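Local coordinates for CAG pathogenicity island protein 13 (Helicobacter pylori, PDB 2G3V), which is of unknown function but is encoded in the cag pathogenicity island, which specifies a type IV secretion system, at residues Y69-I80 with M131-D140; I118-F126 with M139-G147. All blocks are in the same frame, centred on the assembly; numbering follows the deposited sequence.

Interaction 1 (Y69-I80 with M131-D140); sequences YMKDYRAVIKSI and MFKMSIREMD
Lys71 lies across the ring of Phe132 at about a right angle, at the exposed end of this contact. Its CG sits over the ring face, 4.1 Å from the centroid of Phe132, as a CH-pi contact, and the chain then bends at its last two torsions to bring the ammonium back over the same ring. NZ ends 3.7 Å from the Phe132 centroid, 31° off the ring normal, in a cation-pi contact. The carbonyl oxygen of Tyr69 sits in the plane of the Phe132 ring at its edge; it also lies 3.1 Å from Phe132 CA, a CA-H...O contact. Next to it, the selenium of Met131, a selenomethionine, meets the Tyr69 ring at its edge, with Met131 SE 3.6 Å from Tyr69 CD1, a Met-aromatic contact.

Farther along, two more selenomethionines meet obliquely, Met70 CE lying 3.6 Å from Met139 CE. Met70 leaves its backbone on the far side, and bends at chi2 and chi3 bring its methyl back to Met139. Ile136 then fits against helix 73-79, its CG2 lying 3.5 Å from Ser79 CB. Its CD1 is turned toward Ala75 CB and Val76 CG2, although the modelled place of that Val76 methyl is doubtful. Ile80 closes the row, with CD1 3.9 Å from Ile136 CG2 and its flank against Asp140. The Ser79 hydroxyl turns back to Ala75 O, which also receives Ser79 N.

Helix 73-79 carries Val76 and Ser79, with Ile80 next in sequence, and helix 136-149 carries Ile136 behind a weak Ser135-Glu138 capping box; their segments cross at -43°. Helix 82-105 covers both, Phe85 touching Val76 and Met139, and Tyr89 touching Met131.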
loop_
_atom_site.group_PDB
_atom_site.type_symbol
_atom_site.label_atom_id
_atom_site.label_comp_id
_atom_site.label_asym_id
_atom_site.label_seq_id
_atom_site.Cartn_x
_atom_site.Cartn_y
_atom_site.Cartn_z
ATOM N N TYR A 69 11.379 -13.160 7.819
ATOM C CA TYR A 69 10.638 -12.004 8.321
ATOM C C TYR A 69 9.905 -12.277 9.624
ATOM O O TYR A 69 9.930 -11.450 10.541
ATOM C CB TYR A 69 9.608 -11.515 7.293
ATOM C CG TYR A 69 10.176 -10.804 6.075
ATOM C CD1 TYR A 69 9.521 -9.685 5.540
ATOM C CD2 TYR A 69 11.331 -11.265 5.433
ATOM C CE1 TYR A 69 9.994 -9.041 4.401
ATOM C CE2 TYR A 69 11.818 -10.630 4.280
ATOM C CZ TYR A 69 11.137 -9.515 3.771
ATOM O OH TYR A 69 11.566 -8.867 2.641
HETATM N N MSE A 70 9.253 -13.430 9.707
HETATM C CA MSE A 70 8.487 -13.749 10.901
HETATM C C MSE A 70 9.399 -13.935 12.079
HETATM O O MSE A 70 10.544 -14.357 11.906
HETATM C CB MSE A 70 7.657 -15.001 10.664
HETATM C CG MSE A 70 6.710 -14.811 9.512
HETATM SE SE MSE A 70 5.843 -13.089 9.712
HETATM C CE MSE A 70 4.176 -13.780 10.423
ATOM N N LYS A 71 8.926 -13.576 13.269
ATOM C CA LYS A 71 9.750 -13.741 14.454
ATOM C C LYS A 71 9.813 -15.251 14.711
ATOM O O LYS A 71 10.852 -15.811 15.083
ATOM C CB LYS A 71 9.121 -13.014 15.646
ATOM C CG LYS A 71 10.059 -12.869 16.843
ATOM C CD LYS A 71 9.369 -12.163 18.004
ATOM C CE LYS A 71 8.937 -10.732 17.661
ATOM N NZ LYS A 71 10.072 -9.808 17.398
ATOM N N ASP A 72 8.686 -15.902 14.469
ATOM C CA ASP A 72 8.561 -17.339 14.647
ATOM C C ASP A 72 7.957 -17.947 13.387
ATOM O O ASP A 72 6.743 -17.962 13.225
ATOM C CB ASP A 72 7.648 -17.646 15.839
ATOM C CG ASP A 72 7.699 -19.095 16.247
ATOM O OD1 ASP A 72 7.803 -19.964 15.348
ATOM O OD2 ASP A 72 7.626 -19.365 17.464
ATOM N N TYR A 73 8.809 -18.424 12.488
ATOM C CA TYR A 73 8.334 -19.053 11.260
ATOM C C TYR A 73 7.564 -20.304 11.677
ATOM O O TYR A 73 6.460 -20.564 11.205
ATOM C CB TYR A 73 9.534 -19.420 10.383
ATOM C CG TYR A 73 9.255 -20.410 9.277
ATOM C CD1 TYR A 73 8.700 -20.002 8.060
ATOM C CD2 TYR A 73 9.584 -21.758 9.438
ATOM C CE1 TYR A 73 8.489 -20.917 7.023
ATOM C CE2 TYR A 73 9.375 -22.672 8.417
ATOM C CZ TYR A 73 8.832 -22.252 7.208
ATOM O OH TYR A 73 8.653 -23.171 6.201
ATOM N N ARG A 74 8.163 -21.064 12.584
ATOM C CA ARG A 74 7.568 -22.286 13.118
ATOM C C ARG A 74 6.031 -22.240 13.185
ATOM O O ARG A 74 5.335 -22.879 12.411
ATOM C CB ARG A 74 8.108 -22.521 14.536
ATOM C CG ARG A 74 7.721 -23.847 15.173
ATOM C CD ARG A 74 7.700 -23.780 16.700
ATOM N NE ARG A 74 6.422 -23.310 17.234
ATOM C CZ ARG A 74 5.238 -23.851 16.952
ATOM N NH1 ARG A 74 4.127 -23.359 17.490
ATOM N NH2 ARG A 74 5.163 -24.876 16.119
ATOM N N ALA A 75 5.536 -21.449 14.127
ATOM C CA ALA A 75 4.116 -21.269 14.451
ATOM C C ALA A 75 3.251 -20.681 13.356
ATOM O O ALA A 75 2.064 -20.963 13.278
ATOM C CB ALA A 75 4.005 -20.400 15.701
ATOM N N VAL A 76 3.851 -19.846 12.518
ATOM C CA VAL A 76 3.110 -19.217 11.447
ATOM C C VAL A 76 2.594 -20.241 10.442
ATOM O O VAL A 76 1.444 -20.148 10.009
ATOM C CB VAL A 76 3.981 -18.167 10.722
ATOM C CG1 VAL A 76 3.182 -17.509 9.615
ATOM C CG2 VAL A 76 4.486 -17.122 11.720
ATOM N N ILE A 77 3.420 -21.216 10.071
ATOM C CA ILE A 77 2.972 -22.217 9.105
ATOM C C ILE A 77 1.886 -23.117 9.670
ATOM O O ILE A 77 1.083 -23.665 8.922
ATOM C CB ILE A 77 4.135 -23.090 8.571
ATOM C CG1 ILE A 77 4.998 -23.600 9.722
ATOM C CG2 ILE A 77 4.944 -22.300 7.566
ATOM C CD1 ILE A 77 6.235 -24.385 9.287
ATOM N N LYS A 78 1.850 -23.256 10.990
ATOM C CA LYS A 78 0.843 -24.081 11.650
ATOM C C LYS A 78 -0.424 -23.261 11.916
ATOM O O LYS A 78 -1.535 -23.662 11.568
ATOM C CB LYS A 78 1.388 -24.625 12.979
ATOM C CG LYS A 78 2.587 -25.564 12.823
ATOM C CD LYS A 78 2.192 -26.882 12.153
ATOM C CE LYS A 78 3.410 -27.693 11.725
ATOM N NZ LYS A 78 4.142 -27.044 10.595
ATOM N N SER A 79 -0.246 -22.102 12.537
ATOM C CA SER A 79 -1.377 -21.250 12.853
ATOM C C SER A 79 -2.021 -20.599 11.627
ATOM O O SER A 79 -3.246 -20.559 11.506
ATOM C CB SER A 79 -0.938 -20.161 13.830
ATOM O OG SER A 79 -0.237 -20.718 14.927
ATOM N N ILE A 80 -1.203 -20.089 10.715
ATOM C CA ILE A 80 -1.743 -19.414 9.542
ATOM C C ILE A 80 -1.572 -20.176 8.225
ATOM O O ILE A 80 -2.534 -20.371 7.498
ATOM C CB ILE A 80 -1.138 -17.996 9.440
ATOM C CG1 ILE A 80 -1.272 -17.298 10.798
ATOM C CG2 ILE A 80 -1.870 -17.164 8.390
ATOM C CD1 ILE A 80 -0.478 -16.012 10.942
HETATM N N MSE A 131 6.667 -6.774 10.014
HETATM C CA MSE A 131 6.219 -8.150 10.122
HETATM C C MSE A 131 6.956 -8.966 11.193
HETATM O O MSE A 131 6.407 -9.915 11.750
HETATM C CB MSE A 131 6.360 -8.818 8.757
HETATM C CG MSE A 131 5.674 -8.044 7.634
HETATM SE SE MSE A 131 6.023 -8.801 5.887
HETATM C CE MSE A 131 4.846 -10.356 6.072
ATOM N N PHE A 132 8.202 -8.610 11.480
ATOM C CA PHE A 132 8.963 -9.313 12.506
ATOM C C PHE A 132 8.392 -8.953 13.883
ATOM O O PHE A 132 8.252 -9.810 14.770
ATOM C CB PHE A 132 10.436 -8.903 12.453
ATOM C CG PHE A 132 11.306 -9.629 13.437
ATOM C CD1 PHE A 132 11.610 -10.979 13.263
ATOM C CD2 PHE A 132 11.843 -8.959 14.532
ATOM C CE1 PHE A 132 12.441 -11.646 14.166
ATOM C CE2 PHE A 132 12.672 -9.617 15.437
ATOM C CZ PHE A 132 12.972 -10.963 15.252
ATOM N N LYS A 133 8.067 -7.678 14.066
ATOM C CA LYS A 133 7.518 -7.248 15.339
ATOM C C LYS A 133 6.124 -7.788 15.575
ATOM O O LYS A 133 5.759 -8.070 16.715
ATOM C CB LYS A 133 7.493 -5.722 15.443
ATOM C CG LYS A 133 7.209 -5.241 16.845
ATOM C CD LYS A 133 7.356 -3.748 16.943
ATOM C CE LYS A 133 7.066 -3.276 18.340
ATOM N NZ LYS A 133 6.918 -1.793 18.366
HETATM N N MSE A 134 5.346 -7.944 14.511
HETATM C CA MSE A 134 3.978 -8.449 14.666
HETATM C C MSE A 134 3.963 -9.780 15.375
HETATM O O MSE A 134 5.008 -10.404 15.562
HETATM C CB MSE A 134 3.293 -8.638 13.315
HETATM C CG MSE A 134 2.736 -7.389 12.668
HETATM SE SE MSE A 134 1.590 -7.991 11.228
HETATM C CE MSE A 134 -0.105 -7.608 12.027
ATOM N N SER A 135 2.766 -10.207 15.770
ATOM C CA SER A 135 2.577 -11.497 16.423
ATOM C C SER A 135 1.744 -12.352 15.473
ATOM O O SER A 135 1.325 -11.881 14.418
ATOM C CB SER A 135 1.851 -11.329 17.762
ATOM O OG SER A 135 0.600 -10.703 17.589
ATOM N N ILE A 136 1.518 -13.610 15.838
ATOM C CA ILE A 136 0.730 -14.515 15.008
ATOM C C ILE A 136 -0.693 -13.995 14.861
ATOM O O ILE A 136 -1.178 -13.767 13.751
ATOM C CB ILE A 136 0.673 -15.916 15.635
ATOM C CG1 ILE A 136 2.097 -16.466 15.808
ATOM C CG2 ILE A 136 -0.187 -16.833 14.790
ATOM C CD1 ILE A 136 2.900 -16.547 14.535
ATOM N N ARG A 137 -1.353 -13.798 15.997
ATOM C CA ARG A 137 -2.729 -13.317 16.020
ATOM C C ARG A 137 -2.883 -12.037 15.217
ATOM O O ARG A 137 -3.786 -11.904 14.394
ATOM C CB ARG A 137 -3.172 -13.077 17.463
ATOM C CG ARG A 137 -3.160 -14.328 18.349
ATOM C CD ARG A 137 -4.192 -15.350 17.899
ATOM N NE ARG A 137 -3.904 -15.860 16.564
ATOM C CZ ARG A 137 -4.663 -16.733 15.909
ATOM N NH1 ARG A 137 -5.776 -17.204 16.464
ATOM N NH2 ARG A 137 -4.307 -17.141 14.698
ATOM N N GLU A 138 -1.999 -11.086 15.476
ATOM C CA GLU A 138 -2.017 -9.815 14.756
ATOM C C GLU A 138 -2.034 -10.069 13.251
ATOM O O GLU A 138 -2.855 -9.519 12.521
ATOM C CB GLU A 138 -0.769 -9.004 15.097
ATOM C CG GLU A 138 -0.902 -8.072 16.275
ATOM C CD GLU A 138 0.443 -7.508 16.703
ATOM O OE1 GLU A 138 1.223 -7.081 15.815
ATOM O OE2 GLU A 138 0.711 -7.494 17.925
HETATM N N MSE A 139 -1.117 -10.913 12.793
HETATM C CA MSE A 139 -1.019 -11.210 11.371
HETATM C C MSE A 139 -2.287 -11.861 10.843
HETATM O O MSE A 139 -2.774 -11.506 9.775
HETATM C CB MSE A 139 0.191 -12.121 11.110
HETATM C CG MSE A 139 0.487 -12.415 9.630
HETATM SE SE MSE A 139 1.039 -10.885 8.578
HETATM C CE MSE A 139 2.827 -10.671 9.279
ATOM N N ASP A 140 -2.826 -12.808 11.599
ATOM C CA ASP A 140 -4.015 -13.513 11.169
ATOM C C ASP A 140 -5.197 -12.609 10.938
ATOM O O ASP A 140 -5.868 -12.713 9.918
ATOM C CB ASP A 140 -4.387 -14.597 12.182
ATOM C CG ASP A 140 -5.177 -15.731 11.555
ATOM O OD1 ASP A 140 -4.778 -16.206 10.459
ATOM O OD2 ASP A 140 -6.189 -16.154 12.157
#

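Interaction 2 (I118-F126 with M139-G147); sequences ILGIFLPFF and MDSQIELYG
An edge-to-face aromatic pair, Phe125 against Tyr146, joins the 3-10 turn at 123-125 to helix 136-149 in the buried interior of this all-alpha chain. The edge of Phe125 points at the face of Tyr146: the planes stand at 85°, the centroids are 4.8 Å apart, and CE2 of Phe125 lies over the centre of the Tyr146 ring. Phe125 CG is anti to its own carbonyl carbon, which carries the ring across to the helix. There its rim also meets Ile143, with Phe125 CE1 3.7 Å from Ile143 CG1, and the selenium of Met139 approaches CE1 obliquely. OE1 of Gln142 sits over one face of the Phe125 ring near the rim, 3.7 Å from Phe125 CZ, with the amide plane turned 63° from the ring. The same amide rests against Pro124, whose CB is 3.5 Å from Gln142 OE1.

The polar link is the phenol of Tyr146, which donates a hydrogen bond to the backbone carbonyl of Ile121, Tyr146 OH to Ile121 O 2.6 Å. The donor is tilted 23° from the carbonyl plane, and Ile121 CG2 packs beside the Tyr146 ring at CE1. Behind the turn, Leu92 of helix 82-105 touches Phe125, while Tyr89 hydrogen-bonds to the Phe125 carbonyl.

Tyr146 is thus held at two places, its face by an aromatic edge and its hydroxyl by a main-chain carbonyl, which should restrict rotation of the ring. Gln142 OE1 is buried here without a hydrogen-bond partner in the model, and meets Pro124 CB and Phe125 CZ by packing alone.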
loop_
_atom_site.group_PDB
_atom_site.type_symbol
_atom_site.label_atom_id
_atom_site.label_comp_id
_atom_site.label_asym_id
_atom_site.label_seq_id
_atom_site.Cartn_x
_atom_site.Cartn_y
_atom_site.Cartn_z
ATOM N N ILE A 118 -0.367 6.636 1.268
ATOM C CA ILE A 118 -0.999 5.569 0.492
ATOM C C ILE A 118 -0.167 4.305 0.686
ATOM O O ILE A 118 -0.683 3.188 0.646
ATOM C CB ILE A 118 -1.032 5.919 -1.007
ATOM C CG1 ILE A 118 -1.802 7.220 -1.208
ATOM C CG2 ILE A 118 -1.693 4.789 -1.806
ATOM C CD1 ILE A 118 -1.764 7.701 -2.635
ATOM N N LEU A 119 1.120 4.509 0.917
ATOM C CA LEU A 119 2.091 3.439 1.115
ATOM C C LEU A 119 1.750 2.613 2.351
ATOM O O LEU A 119 1.986 1.393 2.386
ATOM C CB LEU A 119 3.500 4.022 1.252
ATOM C CG LEU A 119 4.038 4.790 0.042
ATOM C CD1 LEU A 119 5.325 5.508 0.415
ATOM C CD2 LEU A 119 4.271 3.834 -1.116
ATOM N N GLY A 120 1.179 3.246 3.374
ATOM C CA GLY A 120 0.811 2.556 4.600
ATOM C C GLY A 120 -0.111 1.354 4.427
ATOM O O GLY A 120 -0.265 0.530 5.332
ATOM N N ILE A 121 -0.731 1.235 3.266
ATOM C CA ILE A 121 -1.601 0.103 3.021
ATOM C C ILE A 121 -0.794 -1.153 2.733
ATOM O O ILE A 121 -1.206 -2.256 3.078
ATOM C CB ILE A 121 -2.523 0.382 1.830
ATOM C CG1 ILE A 121 -3.509 1.481 2.213
ATOM C CG2 ILE A 121 -3.243 -0.897 1.392
ATOM C CD1 ILE A 121 -4.390 1.914 1.075
ATOM N N PHE A 122 0.376 -0.977 2.131
ATOM C CA PHE A 122 1.196 -2.112 1.735
ATOM C C PHE A 122 2.356 -2.482 2.644
ATOM O O PHE A 122 2.771 -3.639 2.661
ATOM C CB PHE A 122 1.699 -1.871 0.310
ATOM C CG PHE A 122 0.627 -1.384 -0.630
ATOM C CD1 PHE A 122 -0.344 -2.250 -1.111
ATOM C CD2 PHE A 122 0.536 -0.030 -0.956
ATOM C CE1 PHE A 122 -1.403 -1.781 -1.895
ATOM C CE2 PHE A 122 -0.523 0.454 -1.743
ATOM C CZ PHE A 122 -1.493 -0.423 -2.207
ATOM N N LEU A 123 2.871 -1.514 3.396
ATOM C CA LEU A 123 4.009 -1.738 4.296
ATOM C C LEU A 123 3.933 -2.921 5.284
ATOM O O LEU A 123 4.919 -3.620 5.485
ATOM C CB LEU A 123 4.319 -0.440 5.057
ATOM C CG LEU A 123 5.354 0.523 4.446
ATOM C CD1 LEU A 123 5.448 0.338 2.961
ATOM C CD2 LEU A 123 4.984 1.971 4.786
ATOM N N PRO A 124 2.767 -3.160 5.907
ATOM C CA PRO A 124 2.576 -4.264 6.871
ATOM C C PRO A 124 2.842 -5.666 6.305
ATOM O O PRO A 124 3.033 -6.627 7.048
ATOM C CB PRO A 124 1.114 -4.108 7.292
ATOM C CG PRO A 124 0.896 -2.651 7.177
ATOM C CD PRO A 124 1.565 -2.309 5.866
ATOM N N PHE A 125 2.832 -5.774 4.983
ATOM C CA PHE A 125 3.070 -7.046 4.319
ATOM C C PHE A 125 4.346 -6.997 3.495
ATOM O O PHE A 125 4.645 -7.932 2.768
ATOM C CB PHE A 125 1.895 -7.392 3.395
ATOM C CG PHE A 125 0.617 -7.711 4.120
ATOM C CD1 PHE A 125 0.480 -8.899 4.838
ATOM C CD2 PHE A 125 -0.446 -6.810 4.100
ATOM C CE1 PHE A 125 -0.702 -9.187 5.537
ATOM C CE2 PHE A 125 -1.639 -7.081 4.791
ATOM C CZ PHE A 125 -1.768 -8.273 5.515
ATOM N N PHE A 126 5.107 -5.914 3.614
ATOM C CA PHE A 126 6.330 -5.798 2.829
ATOM C C PHE A 126 7.590 -5.553 3.668
ATOM O O PHE A 126 8.653 -6.126 3.420
ATOM C CB PHE A 126 6.166 -4.688 1.784
ATOM C CG PHE A 126 7.424 -4.385 1.038
ATOM C CD1 PHE A 126 7.898 -5.269 0.069
ATOM C CD2 PHE A 126 8.171 -3.234 1.333
ATOM C CE1 PHE A 126 9.081 -5.023 -0.589
ATOM C CE2 PHE A 126 9.361 -2.982 0.679
ATOM C CZ PHE A 126 9.818 -3.875 -0.283
HETATM N N MSE A 139 -1.117 -10.913 12.793
HETATM C CA MSE A 139 -1.019 -11.210 11.371
HETATM C C MSE A 139 -2.287 -11.861 10.843
HETATM O O MSE A 139 -2.774 -11.506 9.775
HETATM C CB MSE A 139 0.191 -12.121 11.110
HETATM C CG MSE A 139 0.487 -12.415 9.630
HETATM SE SE MSE A 139 1.039 -10.885 8.578
HETATM C CE MSE A 139 2.827 -10.671 9.279
ATOM N N ASP A 140 -2.826 -12.808 11.599
ATOM C CA ASP A 140 -4.015 -13.513 11.169
ATOM C C ASP A 140 -5.197 -12.609 10.938
ATOM O O ASP A 140 -5.868 -12.713 9.918
ATOM C CB ASP A 140 -4.387 -14.597 12.182
ATOM C CG ASP A 140 -5.177 -15.731 11.555
ATOM O OD1 ASP A 140 -4.778 -16.206 10.459
ATOM O OD2 ASP A 140 -6.189 -16.154 12.157
ATOM N N SER A 141 -5.470 -11.714 11.881
ATOM C CA SER A 141 -6.616 -10.820 11.716
ATOM C C SER A 141 -6.347 -9.736 10.681
ATOM O O SER A 141 -7.270 -9.274 10.003
ATOM C CB SER A 141 -7.028 -10.197 13.052
ATOM O OG SER A 141 -5.962 -9.479 13.632
ATOM N N GLN A 142 -5.087 -9.329 10.556
ATOM C CA GLN A 142 -4.743 -8.317 9.582
ATOM C C GLN A 142 -5.028 -8.905 8.214
ATOM O O GLN A 142 -5.602 -8.243 7.353
ATOM C CB GLN A 142 -3.264 -7.933 9.705
ATOM C CG GLN A 142 -2.894 -6.639 8.970
ATOM C CD GLN A 142 -1.449 -6.231 9.173
ATOM O OE1 GLN A 142 -0.529 -6.911 8.713
ATOM N NE2 GLN A 142 -1.235 -5.111 9.865
ATOM N N ILE A 143 -4.645 -10.164 8.026
ATOM C CA ILE A 143 -4.855 -10.853 6.752
ATOM C C ILE A 143 -6.358 -10.992 6.492
ATOM O O ILE A 143 -6.830 -10.764 5.387
ATOM C CB ILE A 143 -4.177 -12.247 6.772
ATOM C CG1 ILE A 143 -2.656 -12.078 6.831
ATOM C CG2 ILE A 143 -4.603 -13.066 5.571
ATOM C CD1 ILE A 143 -1.888 -13.390 6.886
ATOM N N GLU A 144 -7.106 -11.360 7.522
ATOM C CA GLU A 144 -8.552 -11.510 7.395
ATOM C C GLU A 144 -9.189 -10.165 7.023
ATOM O O GLU A 144 -9.973 -10.071 6.076
ATOM C CB GLU A 144 -9.139 -12.008 8.717
ATOM C CG GLU A 144 -10.456 -12.768 8.555
ATOM C CD GLU A 144 -10.305 -14.011 7.673
ATOM O OE1 GLU A 144 -9.513 -14.917 8.035
ATOM O OE2 GLU A 144 -10.971 -14.081 6.614
ATOM N N LEU A 145 -8.830 -9.126 7.773
ATOM C CA LEU A 145 -9.340 -7.782 7.536
ATOM C C LEU A 145 -9.089 -7.351 6.095
ATOM O O LEU A 145 -10.012 -6.955 5.392
ATOM C CB LEU A 145 -8.677 -6.792 8.505
ATOM C CG LEU A 145 -9.259 -5.373 8.558
ATOM C CD1 LEU A 145 -10.657 -5.389 9.180
ATOM C CD2 LEU A 145 -8.347 -4.495 9.361
ATOM N N TYR A 146 -7.835 -7.437 5.659
ATOM C CA TYR A 146 -7.483 -7.040 4.297
ATOM C C TYR A 146 -8.306 -7.810 3.279
ATOM O O TYR A 146 -8.825 -7.239 2.314
ATOM C CB TYR A 146 -5.985 -7.282 4.028
ATOM C CG TYR A 146 -5.102 -6.078 4.306
ATOM C CD1 TYR A 146 -4.521 -5.358 3.261
ATOM C CD2 TYR A 146 -4.875 -5.642 5.615
ATOM C CE1 TYR A 146 -3.730 -4.225 3.512
ATOM C CE2 TYR A 146 -4.099 -4.521 5.880
ATOM C CZ TYR A 146 -3.527 -3.814 4.828
ATOM O OH TYR A 146 -2.756 -2.713 5.101
ATOM N N GLY A 147 -8.413 -9.112 3.502
ATOM C CA GLY A 147 -9.159 -9.945 2.588
ATOM C C GLY A 147 -10.604 -9.525 2.456
ATOM O O GLY A 147 -11.219 -9.738 1.414
#

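How the interactions relate
Interactions 1 and 2 follow one another along helix 136-149, their centres 13 Å apart, and share Met139 and Asp140. Of these two, Met139 makes contacts in both, while Asp140 takes no part in interaction 2. The contacts also touch directly: Met131 CG lies 3.1 Å from Pro124 O, Tyr69 CE1 lies 3.4 Å from Phe126 O, and Met134 CE lies 3.4 Å from Gln142 OE1. Interaction 2 is buried, its centre about 8 Å from the chain centre, whereas that of interaction 1 lies about 20 Å out and the contact is only partly buried. Their segments alternate in sequence, and helix 82-105 backs both.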